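Local coordinates for protein glycerate 2-kinase (Pyrococcus horikoshii, PDB 1X3L) that transfers a phosphate group from ATP, or from several other phosphate donors, to D-glycerate, forming 2-phosphoglycerate with magnesium as the preferred metal, at residues Leu13-Pro23 / Thr421-Ile432. Numbering follows the deposited sequence.
Sequences LVGEAIKAADP and TGTNVNSIVIAI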
loop_
_atom_site.group_PDB
_atom_site.type_symbol
_atom_site.label_atom_id
_atom_site.label_comp_id
_atom_site.label_asym_id
_atom_site.label_seq_id
_atom_site.Cartn_x
_atom_site.Cartn_y
_atom_site.Cartn_z
ATOM N N LEU A 13 -14.835 13.851 -2.062
ATOM C CA LEU A 13 -13.890 13.389 -1.051
ATOM C C LEU A 13 -13.224 12.077 -1.480
ATOM O O LEU A 13 -12.069 11.825 -1.144
ATOM C CB LEU A 13 -14.608 13.220 0.293
ATOM C CG LEU A 13 -15.192 14.521 0.865
ATOM C CD1 LEU A 13 -15.950 14.240 2.154
ATOM C CD2 LEU A 13 -14.067 15.522 1.120
ATOM N N VAL A 14 -13.954 11.240 -2.215
ATOM C CA VAL A 14 -13.379 9.992 -2.704
ATOM C C VAL A 14 -12.263 10.353 -3.693
ATOM O O VAL A 14 -11.177 9.770 -3.665
ATOM C CB VAL A 14 -14.425 9.124 -3.445
ATOM C CG1 VAL A 14 -13.708 8.020 -4.229
ATOM C CG2 VAL A 14 -15.414 8.512 -2.436
ATOM N N GLY A 15 -12.543 11.315 -4.566
ATOM C CA GLY A 15 -11.558 11.749 -5.541
ATOM C C GLY A 15 -10.283 12.255 -4.882
ATOM O O GLY A 15 -9.178 12.003 -5.374
ATOM N N GLU A 16 -10.428 12.969 -3.768
ATOM C CA GLU A 16 -9.272 13.499 -3.045
ATOM C C GLU A 16 -8.389 12.382 -2.491
ATOM O O GLU A 16 -7.165 12.463 -2.548
ATOM C CB GLU A 16 -9.722 14.402 -1.893
ATOM C CG GLU A 16 -10.191 15.776 -2.325
ATOM C CD GLU A 16 -9.081 16.586 -2.976
ATOM O OE1 GLU A 16 -8.036 16.805 -2.324
ATOM O OE2 GLU A 16 -9.252 17.003 -4.139
ATOM N N ALA A 17 -9.019 11.344 -1.954
ATOM C CA ALA A 17 -8.277 10.223 -1.389
ATOM C C ALA A 17 -7.476 9.526 -2.478
ATOM O O ALA A 17 -6.319 9.171 -2.278
ATOM C CB ALA A 17 -9.238 9.229 -0.729
ATOM N N ILE A 18 -8.101 9.329 -3.635
ATOM C CA ILE A 18 -7.432 8.661 -4.737
ATOM C C ILE A 18 -6.268 9.492 -5.274
ATOM O O ILE A 18 -5.201 8.953 -5.545
ATOM C CB ILE A 18 -8.426 8.346 -5.871
ATOM C CG1 ILE A 18 -9.490 7.376 -5.357
ATOM C CG2 ILE A 18 -7.688 7.738 -7.060
ATOM C CD1 ILE A 18 -10.610 7.112 -6.348
ATOM N N LYS A 19 -6.467 10.801 -5.409
ATOM C CA LYS A 19 -5.410 11.685 -5.904
ATOM C C LYS A 19 -4.211 11.708 -4.957
ATOM O O LYS A 19 -3.064 11.710 -5.397
ATOM C CB LYS A 19 -5.936 13.114 -6.079
ATOM C CG LYS A 19 -7.006 13.273 -7.150
ATOM C CD LYS A 19 -7.524 14.707 -7.184
ATOM C CE LYS A 19 -8.713 14.847 -8.119
ATOM N NZ LYS A 19 -9.288 16.231 -8.089
ATOM N N ALA A 20 -4.478 11.726 -3.657
ATOM C CA ALA A 20 -3.407 11.751 -2.662
ATOM C C ALA A 20 -2.614 10.442 -2.667
ATOM O O ALA A 20 -1.511 10.374 -2.120
ATOM C CB ALA A 20 -3.990 12.005 -1.275
ATOM N N ALA A 21 -3.184 9.404 -3.280
ATOM C CA ALA A 21 -2.521 8.106 -3.351
ATOM C C ALA A 21 -1.903 7.843 -4.723
ATOM O O ALA A 21 -1.253 6.818 -4.927
ATOM C CB ALA A 21 -3.503 6.991 -2.999
ATOM N N ASP A 22 -2.106 8.761 -5.664
ATOM C CA ASP A 22 -1.538 8.609 -6.999
ATOM C C ASP A 22 -0.018 8.664 -6.886
ATOM O O ASP A 22 0.534 9.638 -6.365
ATOM C CB ASP A 22 -2.022 9.728 -7.923
ATOM C CG ASP A 22 -1.421 9.628 -9.310
ATOM O OD1 ASP A 22 -1.679 8.616 -9.988
ATOM O OD2 ASP A 22 -0.683 10.549 -9.721
ATOM N N PRO A 23 0.682 7.627 -7.378
ATOM C CA PRO A 23 2.147 7.598 -7.298
ATOM C C PRO A 23 2.823 8.860 -7.830
ATOM O O PRO A 23 3.677 9.439 -7.160
ATOM C CB PRO A 23 2.512 6.350 -8.094
ATOM C CG PRO A 23 1.332 5.447 -7.847
ATOM C CD PRO A 23 0.170 6.402 -8.020
ATOM N N THR A 421 -7.284 2.838 -10.996
ATOM C CA THR A 421 -6.856 3.949 -10.157
ATOM C C THR A 421 -5.349 4.178 -10.198
ATOM O O THR A 421 -4.868 5.256 -9.847
ATOM C CB THR A 421 -7.254 3.708 -8.700
ATOM O OG1 THR A 421 -6.503 2.604 -8.179
ATOM C CG2 THR A 421 -8.740 3.400 -8.610
ATOM N N GLY A 422 -4.603 3.160 -10.610
ATOM C CA GLY A 422 -3.160 3.296 -10.680
ATOM C C GLY A 422 -2.456 3.303 -9.333
ATOM O O GLY A 422 -1.302 3.720 -9.235
ATOM N N THR A 423 -3.136 2.848 -8.284
ATOM C CA THR A 423 -2.515 2.813 -6.963
ATOM C C THR A 423 -3.205 1.838 -6.014
ATOM O O THR A 423 -4.137 1.127 -6.404
ATOM C CB THR A 423 -2.503 4.215 -6.319
ATOM O OG1 THR A 423 -1.793 4.160 -5.075
ATOM C CG2 THR A 423 -3.929 4.713 -6.084
ATOM N N ASN A 424 -2.736 1.801 -4.771
ATOM C CA ASN A 424 -3.314 0.921 -3.767
ATOM C C ASN A 424 -2.841 1.226 -2.354
ATOM O O ASN A 424 -1.706 0.920 -1.983
ATOM C CB ASN A 424 -3.010 -0.547 -4.101
ATOM C CG ASN A 424 -3.525 -1.510 -3.039
ATOM O OD1 ASN A 424 -4.455 -1.198 -2.296
ATOM N ND2 ASN A 424 -2.927 -2.694 -2.976
ATOM N N VAL A 425 -3.717 1.850 -1.573
ATOM C CA VAL A 425 -3.411 2.154 -0.183
ATOM C C VAL A 425 -4.563 1.611 0.653
ATOM O O VAL A 425 -4.902 2.148 1.704
ATOM C CB VAL A 425 -3.229 3.673 0.061
ATOM C CG1 VAL A 425 -1.991 4.161 -0.690
ATOM C CG2 VAL A 425 -4.460 4.435 -0.382
ATOM N N ASN A 426 -5.156 0.532 0.149
ATOM C CA ASN A 426 -6.266 -0.206 0.763
ATOM C C ASN A 426 -7.584 0.592 0.781
ATOM O O ASN A 426 -7.841 1.436 -0.067
ATOM C CB ASN A 426 -5.861 -0.575 2.191
ATOM C CG ASN A 426 -4.809 -1.652 2.152
ATOM O OD1 ASN A 426 -4.895 -2.615 1.394
ATOM N ND2 ASN A 426 -3.783 -1.475 3.001
ATOM N N SER A 427 -8.456 0.304 1.743
ATOM C CA SER A 427 -9.786 0.907 1.741
ATOM C C SER A 427 -10.099 2.012 2.730
ATOM O O SER A 427 -9.473 2.131 3.783
ATOM C CB SER A 427 -10.836 -0.194 1.898
ATOM O OG SER A 427 -10.729 -1.143 0.853
ATOM N N ILE A 428 -11.109 2.804 2.378
ATOM C CA ILE A 428 -11.557 3.906 3.212
ATOM C C ILE A 428 -13.073 3.999 3.221
ATOM O O ILE A 428 -13.727 3.795 2.190
ATOM C CB ILE A 428 -11.021 5.258 2.708
ATOM C CG1 ILE A 428 -9.495 5.237 2.676
ATOM C CG2 ILE A 428 -11.544 6.386 3.600
ATOM C CD1 ILE A 428 -8.871 6.459 2.009
ATOM N N VAL A 429 -13.622 4.294 4.394
ATOM C CA VAL A 429 -15.050 4.467 4.550
ATOM C C VAL A 429 -15.255 5.916 4.961
ATOM O O VAL A 429 -14.654 6.383 5.929
ATOM C CB VAL A 429 -15.642 3.583 5.668
ATOM C CG1 VAL A 429 -17.146 3.797 5.734
ATOM C CG2 VAL A 429 -15.329 2.106 5.411
ATOM N N ILE A 430 -16.083 6.636 4.222
ATOM C CA ILE A 430 -16.349 8.021 4.571
ATOM C C ILE A 430 -17.805 8.112 5.009
ATOM O O ILE A 430 -18.699 7.708 4.266
ATOM C CB ILE A 430 -16.131 8.959 3.370
ATOM C CG1 ILE A 430 -14.697 8.825 2.845
ATOM C CG2 ILE A 430 -16.407 10.401 3.785
ATOM C CD1 ILE A 430 -14.413 9.690 1.598
ATOM N N ALA A 431 -18.044 8.614 6.219
ATOM C CA ALA A 431 -19.409 8.765 6.714
ATOM C C ALA A 431 -19.714 10.253 6.862
ATOM O O ALA A 431 -18.998 10.983 7.549
ATOM C CB ALA A 431 -19.573 8.050 8.060
ATOM N N ILE A 432 -20.778 10.706 6.211
ATOM C CA ILE A 432 -21.139 12.112 6.268
ATOM C C ILE A 432 -22.504 12.324 6.900
ATOM O O ILE A 432 -23.468 11.650 6.547
ATOM C CB ILE A 432 -21.176 12.735 4.851
ATOM C CG1 ILE A 432 -19.840 12.506 4.141
ATOM C CG2 ILE A 432 -21.495 14.223 4.946
ATOM C CD1 ILE A 432 -19.865 12.864 2.667
#
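The flat carbonyl of Ala21 meets Thr423 with a face: the hydroxyl OG1 donates to Ala21 O over 2.7 Å from above the carbonyl plane, 40° out of it. Thr423 turns OG1 anti to its own backbone N (chi1 -175°), which leaves methyl CG2 to pack against Ala21 CB. The Pro23 ring meets the carbonyl of Gly422 through CD and CG, CD lying 3.3 Å from Gly422 O; CD also touches Thr423 CB. Ala21 CB also receives Val425 CG2 at 3.8 Å. The 421-426 loop contains an Asx turn, Asn424 OD1 accepting from Asn426 N, and Thr367 is hydrogen-bonded to Thr421, Val425 and Asn426.

Beyond this loop the contact becomes helix-on-sheet packing in an alpha/beta domain: helix 6-20 packs on a mixed sheet; its 13-20 part runs roughly antiparallel to strand residues 427-432 (152°), their axes 10.3 Å apart at closest approach. Isoleucines on one side of the strand point at the helix. Ile428 reaches Ala17 CB with CD1 at 3.9 Å, and Ile430 directs its CD1 to Leu13 CB at 3.8 Å. Leu13 and Ile432 meet tip to tip through their CD1 methyls, 4.2 Å apart. Helix 268-281 packs beside helix 6-20, touching Leu13 and Ala21 as well as Ile430.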